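Local coordinates for protein putative lipase/esterase (Lactobacillus plantarum WCFS1, PDB 3BXP) that probably hydrolyses carboxylic ester bonds, as a putative lipase/esterase of the alpha/beta-hydrolase superfamily, at residues 7-12 with 16-21; 185-190 with 211-216. All coordinates share one frame; numbering follows the deposited sequence.

Contact 1: 7-12 with 16-21; sequences RTLNTA and FQITAY
Arg7, Thr8 and Leu9 run antiparallel to Ile18, Gln17 and Phe16, the short strand axes 4.8 Å apart at closest and 140° between their directions, and two hydrogen-bonded pairs flank the non-hydrogen-bonded pair Thr8-Gln17. At one end Arg7 and Ile18 exchange N-H...O bonds, Ile18 N reaching Arg7 O at 3.0 Å; at the other Leu9 N donates to Phe16 O and Phe16 N to Leu9 O. Leu9, Phe16 and Ile18 make the apolar face. Phe16 holds CG between its backbone N and carbonyl carbon (chi1 59°), which swings the ring beneath Leu9, whose CB sits over one ring face in a CH-pi contact, 3.9 Å from the centroid. Beside it Leu9 CD1 touches Ile18 CD1 at 3.7 Å. This is the beta hairpin of strands 2-9 and 16-23 at one edge of the central sheet of an alpha/beta-hydrolase fold, and helix 85-99 covers the Phe16 and Ile18 face through Gln89, Thr93 and Trp96. Without the ring, as with an alanine here, Leu9 CB would probably be left with a gap against it, and Gln89 and Thr93 without their packing partner. The other face suits polar residues, being exposed: there Thr8 OG1 lies 3.5 Å from Gln17 CG, and a weak, doubtful hydrogen bond from Gln17 NE2 to Thr8 OG1 rests on one of two conformers of Gln17. Past the paired residues, Thr11 lays CG2 against Phe16 CE1 at 4.1 Å, while its OG1 is hydrogen-bonded to Tyr144 OH.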
# COMPACT_ATOMS: atom_id res chain seq x y z
N ARG B 7 -6.42 30.22 -17.98
CA ARG B 7 -5.31 30.92 -18.60
C ARG B 7 -4.54 30.02 -19.53
O ARG B 7 -4.51 28.80 -19.34
CB ARG B 7 -4.27 31.42 -17.58
CG ARG B 7 -4.74 32.42 -16.51
CD ARG B 7 -4.81 33.88 -16.97
NE ARG B 7 -3.55 34.42 -17.48
CZ ARG B 7 -2.70 35.17 -16.78
NH1 ARG B 7 -2.96 35.45 -15.51
NH2 ARG B 7 -1.59 35.63 -17.34
N THR B 8 -3.88 30.66 -20.49
CA THR B 8 -2.90 30.00 -21.34
C THR B 8 -1.56 30.62 -20.97
O THR B 8 -1.36 31.86 -21.10
CB THR B 8 -3.18 30.23 -22.87
OG1 THR B 8 -4.48 29.74 -23.19
CG2 THR B 8 -2.15 29.53 -23.79
N LEU B 9 -0.68 29.77 -20.47
CA LEU B 9 0.66 30.19 -20.05
C LEU B 9 1.61 29.70 -21.08
O LEU B 9 1.29 28.92 -21.92
CB LEU B 9 1.03 29.59 -18.69
CG LEU B 9 0.18 30.00 -17.47
CD1 LEU B 9 0.74 29.39 -16.20
CD2 LEU B 9 0.07 31.51 -17.38
N ASN B 10 2.84 30.17 -20.99
CA ASN B 10 3.87 29.83 -21.98
C ASN B 10 5.22 29.82 -21.32
O ASN B 10 5.57 30.72 -20.53
CB ASN B 10 3.84 30.81 -23.15
CG ASN B 10 4.71 30.35 -24.34
OD1 ASN B 10 5.30 29.27 -24.33
ND2 ASN B 10 4.74 31.17 -25.39
N THR B 11 5.96 28.77 -21.61
CA THR B 11 7.34 28.67 -21.21
C THR B 11 8.00 27.77 -22.23
O THR B 11 7.37 26.88 -22.80
CB THR B 11 7.48 28.08 -19.76
OG1 THR B 11 8.78 28.38 -19.23
CG2 THR B 11 7.25 26.54 -19.71
N ALA B 12 9.28 28.01 -22.46
CA ALA B 12 10.08 27.15 -23.35
C ALA B 12 9.43 27.04 -24.73
O ALA B 12 9.67 26.07 -25.45
CB ALA B 12 10.28 25.78 -22.73
N PHE B 16 0.66 26.19 -22.85
CA PHE B 16 -0.15 25.18 -22.19
C PHE B 16 -1.27 25.82 -21.42
O PHE B 16 -1.16 26.97 -20.98
CB PHE B 16 0.68 24.33 -21.23
CG PHE B 16 1.35 25.12 -20.13
CD1 PHE B 16 2.50 25.84 -20.39
CD2 PHE B 16 0.84 25.12 -18.83
CE1 PHE B 16 3.12 26.57 -19.41
CE2 PHE B 16 1.48 25.86 -17.84
CZ PHE B 16 2.61 26.56 -18.12
N GLN B 17 -2.35 25.08 -21.24
CA GLN B 17 -3.50 25.60 -20.54
C GLN B 17 -3.70 25.07 -19.14
O GLN B 17 -3.57 23.88 -18.84
CB GLN B 17 -4.76 25.40 -21.37
CG GLN B 17 -4.77 26.33 -22.58
CD GLN B 17 -5.88 26.00 -23.51
OE1 GLN B 17 -6.30 24.84 -23.59
NE2 GLN B 17 -6.38 27.00 -24.24
N ILE B 18 -4.06 26.01 -18.29
CA ILE B 18 -4.34 25.70 -16.91
C ILE B 18 -5.71 26.27 -16.57
O ILE B 18 -6.17 27.25 -17.18
CB ILE B 18 -3.29 26.32 -15.98
CG1 ILE B 18 -3.47 27.85 -15.94
CG2 ILE B 18 -1.88 25.84 -16.35
CD1 ILE B 18 -2.62 28.54 -14.82
N THR B 19 -6.37 25.67 -15.59
CA THR B 19 -7.54 26.28 -14.93
C THR B 19 -7.24 26.33 -13.45
O THR B 19 -6.94 25.30 -12.82
CB THR B 19 -8.81 25.46 -15.18
OG1 THR B 19 -9.08 25.44 -16.59
CG2 THR B 19 -10.04 26.05 -14.46
N ALA B 20 -7.38 27.51 -12.87
CA ALA B 20 -7.27 27.69 -11.42
C ALA B 20 -8.63 27.80 -10.77
O ALA B 20 -9.54 28.45 -11.27
CB ALA B 20 -6.43 28.91 -11.06
N TYR B 21 -8.74 27.09 -9.69
CA TYR B 21 -9.94 27.14 -8.86
C TYR B 21 -9.54 27.69 -7.50
O TYR B 21 -8.95 26.98 -6.67
CB TYR B 21 -10.52 25.76 -8.71
CG TYR B 21 -10.86 25.09 -10.02
CD1 TYR B 21 -12.09 25.32 -10.63
CD2 TYR B 21 -9.96 24.25 -10.63
CE1 TYR B 21 -12.41 24.68 -11.82
CE2 TYR B 21 -10.29 23.61 -11.83
CZ TYR B 21 -11.52 23.84 -12.40
OH TYR B 21 -11.82 23.19 -13.57

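Contact 2: 185-190 with 211-216; sequences RLVTPA and LKYVQA
Val187 reaches from its loop to helix 208-219 and meets Tyr213 and Ala216, one helical turn apart. Its CG2 touches both helix residues, lying 3.5 Å from Tyr213 CE1, obliquely to the ring, and 3.8 Å from Ala216 CB. With CG1 anti to the backbone N (chi1 171°), the valine turns that branch to the helix backbone, 3.5 Å from Ala216 O, and leaves CG2 for the ring and the methyl. A small alanine suits this place because it lets the loop come close, the CA atoms of Val187 and Ala216 being 6.2 Å apart. All three residues are buried, and the joint is held by van der Waals contact, apolar but for the Ala216 carbonyl, whose O accepts a hydrogen bond from His220 ND1; Val187 also packs on His220. The polar end of Tyr213 is served by Asn127, to which its OH is hydrogen-bonded. Around these three residues the segments separate: Arg185 is exposed, its NH2 6.1 Å from Lys212 NZ, and Lys212 NZ forms a salt bridge with Asp159 OD2. Helix 208-219 lies between several partners: Tyr213 packs on Ala124 of helix 118-129 and on Ile151 and Leu153 of strand 150-154, Val214 touches Tyr226 of strand 224-229, and Leu211, Val214 and Gln215 pack against the second subunit.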
# COMPACT_ATOMS: atom_id res chain seq x y z
N ARG B 185 14.04 5.77 -10.87
CA ARG B 185 15.49 5.84 -10.93
C ARG B 185 16.02 7.24 -10.59
O ARG B 185 17.24 7.43 -10.40
CB ARG B 185 16.04 5.40 -12.28
CG ARG B 185 15.83 3.93 -12.57
CD ARG B 185 16.49 3.57 -13.91
NE ARG B 185 16.33 2.16 -14.25
CZ ARG B 185 16.96 1.18 -13.61
NH1 ARG B 185 17.74 1.49 -12.59
NH2 ARG B 185 16.79 -0.08 -13.97
N LEU B 186 15.13 8.20 -10.47
CA LEU B 186 15.49 9.58 -10.16
C LEU B 186 15.20 9.94 -8.70
O LEU B 186 15.38 11.09 -8.26
CB LEU B 186 14.76 10.56 -11.09
CG LEU B 186 14.92 10.33 -12.61
CD1 LEU B 186 14.13 11.32 -13.46
CD2 LEU B 186 16.35 10.37 -13.00
N VAL B 187 14.73 8.94 -7.94
CA VAL B 187 14.45 9.12 -6.52
C VAL B 187 15.78 9.26 -5.75
O VAL B 187 16.75 8.54 -6.04
CB VAL B 187 13.61 7.95 -5.92
CG1 VAL B 187 13.51 8.06 -4.39
CG2 VAL B 187 12.20 7.89 -6.62
N THR B 188 15.81 10.20 -4.82
CA THR B 188 16.94 10.38 -3.89
C THR B 188 16.34 10.81 -2.53
O THR B 188 15.14 11.00 -2.41
CB THR B 188 17.93 11.49 -4.36
OG1 THR B 188 17.33 12.78 -4.18
CG2 THR B 188 18.38 11.28 -5.83
N PRO B 189 17.16 10.87 -1.49
CA PRO B 189 16.60 11.28 -0.22
C PRO B 189 16.01 12.69 -0.26
O PRO B 189 15.31 13.08 0.67
CB PRO B 189 17.82 11.19 0.71
CG PRO B 189 18.56 10.05 0.12
CD PRO B 189 18.52 10.34 -1.34
N ALA B 190 16.30 13.43 -1.32
CA ALA B 190 15.79 14.81 -1.50
C ALA B 190 14.36 14.86 -2.07
O ALA B 190 13.73 15.91 -2.10
CB ALA B 190 16.73 15.62 -2.41
N LEU B 211 4.67 0.05 -7.71
CA LEU B 211 5.56 -0.77 -6.88
C LEU B 211 7.00 -0.28 -7.08
O LEU B 211 7.78 -0.20 -6.16
CB LEU B 211 5.46 -2.25 -7.29
CG LEU B 211 4.18 -2.94 -6.85
CD1 LEU B 211 3.97 -4.23 -7.65
CD2 LEU B 211 4.18 -3.25 -5.31
N LYS B 212 7.32 0.04 -8.31
CA LYS B 212 8.69 0.51 -8.65
C LYS B 212 8.99 1.87 -7.96
O LYS B 212 10.05 2.04 -7.35
CB LYS B 212 8.86 0.65 -10.16
CG LYS B 212 9.01 -0.64 -10.89
CD LYS B 212 8.83 -0.47 -12.40
CE LYS B 212 9.35 -1.63 -13.22
NZ LYS B 212 10.84 -1.44 -13.58
N TYR B 213 8.07 2.82 -8.03
CA TYR B 213 8.32 4.14 -7.41
C TYR B 213 8.39 3.98 -5.86
O TYR B 213 9.25 4.54 -5.17
CB TYR B 213 7.19 5.11 -7.78
CG TYR B 213 7.54 6.52 -7.44
CD1 TYR B 213 8.59 7.15 -8.05
CD2 TYR B 213 6.83 7.23 -6.47
CE1 TYR B 213 8.96 8.46 -7.73
CE2 TYR B 213 7.19 8.53 -6.14
CZ TYR B 213 8.24 9.14 -6.77
OH TYR B 213 8.59 10.46 -6.42
N VAL B 214 7.46 3.23 -5.30
CA VAL B 214 7.45 3.02 -3.84
C VAL B 214 8.72 2.31 -3.37
O VAL B 214 9.30 2.68 -2.35
CB VAL B 214 6.15 2.32 -3.37
CG1 VAL B 214 6.16 2.04 -1.85
CG2 VAL B 214 4.92 3.23 -3.77
N GLN B 215 9.17 1.30 -4.11
CA GLN B 215 10.39 0.63 -3.72
C GLN B 215 11.51 1.63 -3.55
O GLN B 215 12.23 1.63 -2.57
CB GLN B 215 10.76 -0.42 -4.78
CG GLN B 215 12.15 -1.03 -4.63
CD GLN B 215 13.26 -0.20 -5.26
OE1 GLN B 215 13.10 0.37 -6.35
NE2 GLN B 215 14.40 -0.14 -4.58
N ALA B 216 11.61 2.52 -4.53
CA ALA B 216 12.77 3.44 -4.60
C ALA B 216 12.68 4.47 -3.49
O ALA B 216 13.68 4.86 -2.90
CB ALA B 216 12.80 4.16 -5.99

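Contacts 1 and 2 lie on opposite sides of the chain's centre, with centres about 29 Å apart, and share no secondary-structure element. Contact 1 joins neighbouring strands at one edge of the sheet; it is partly buried, with one polar, exposed face, and backbone hydrogen bonds set its register. Contact 2 is a smaller, wholly buried meeting of a loop with a helix, made by apolar side-chain atoms and a helix carbonyl. The difference follows from place: paired strands bond through their backbones, whereas a helix bonds largely within itself and offers side chains to its neighbours. Near contact 2 the same helix also meets the second subunit, while contact 1 touches no other chain of the assembly.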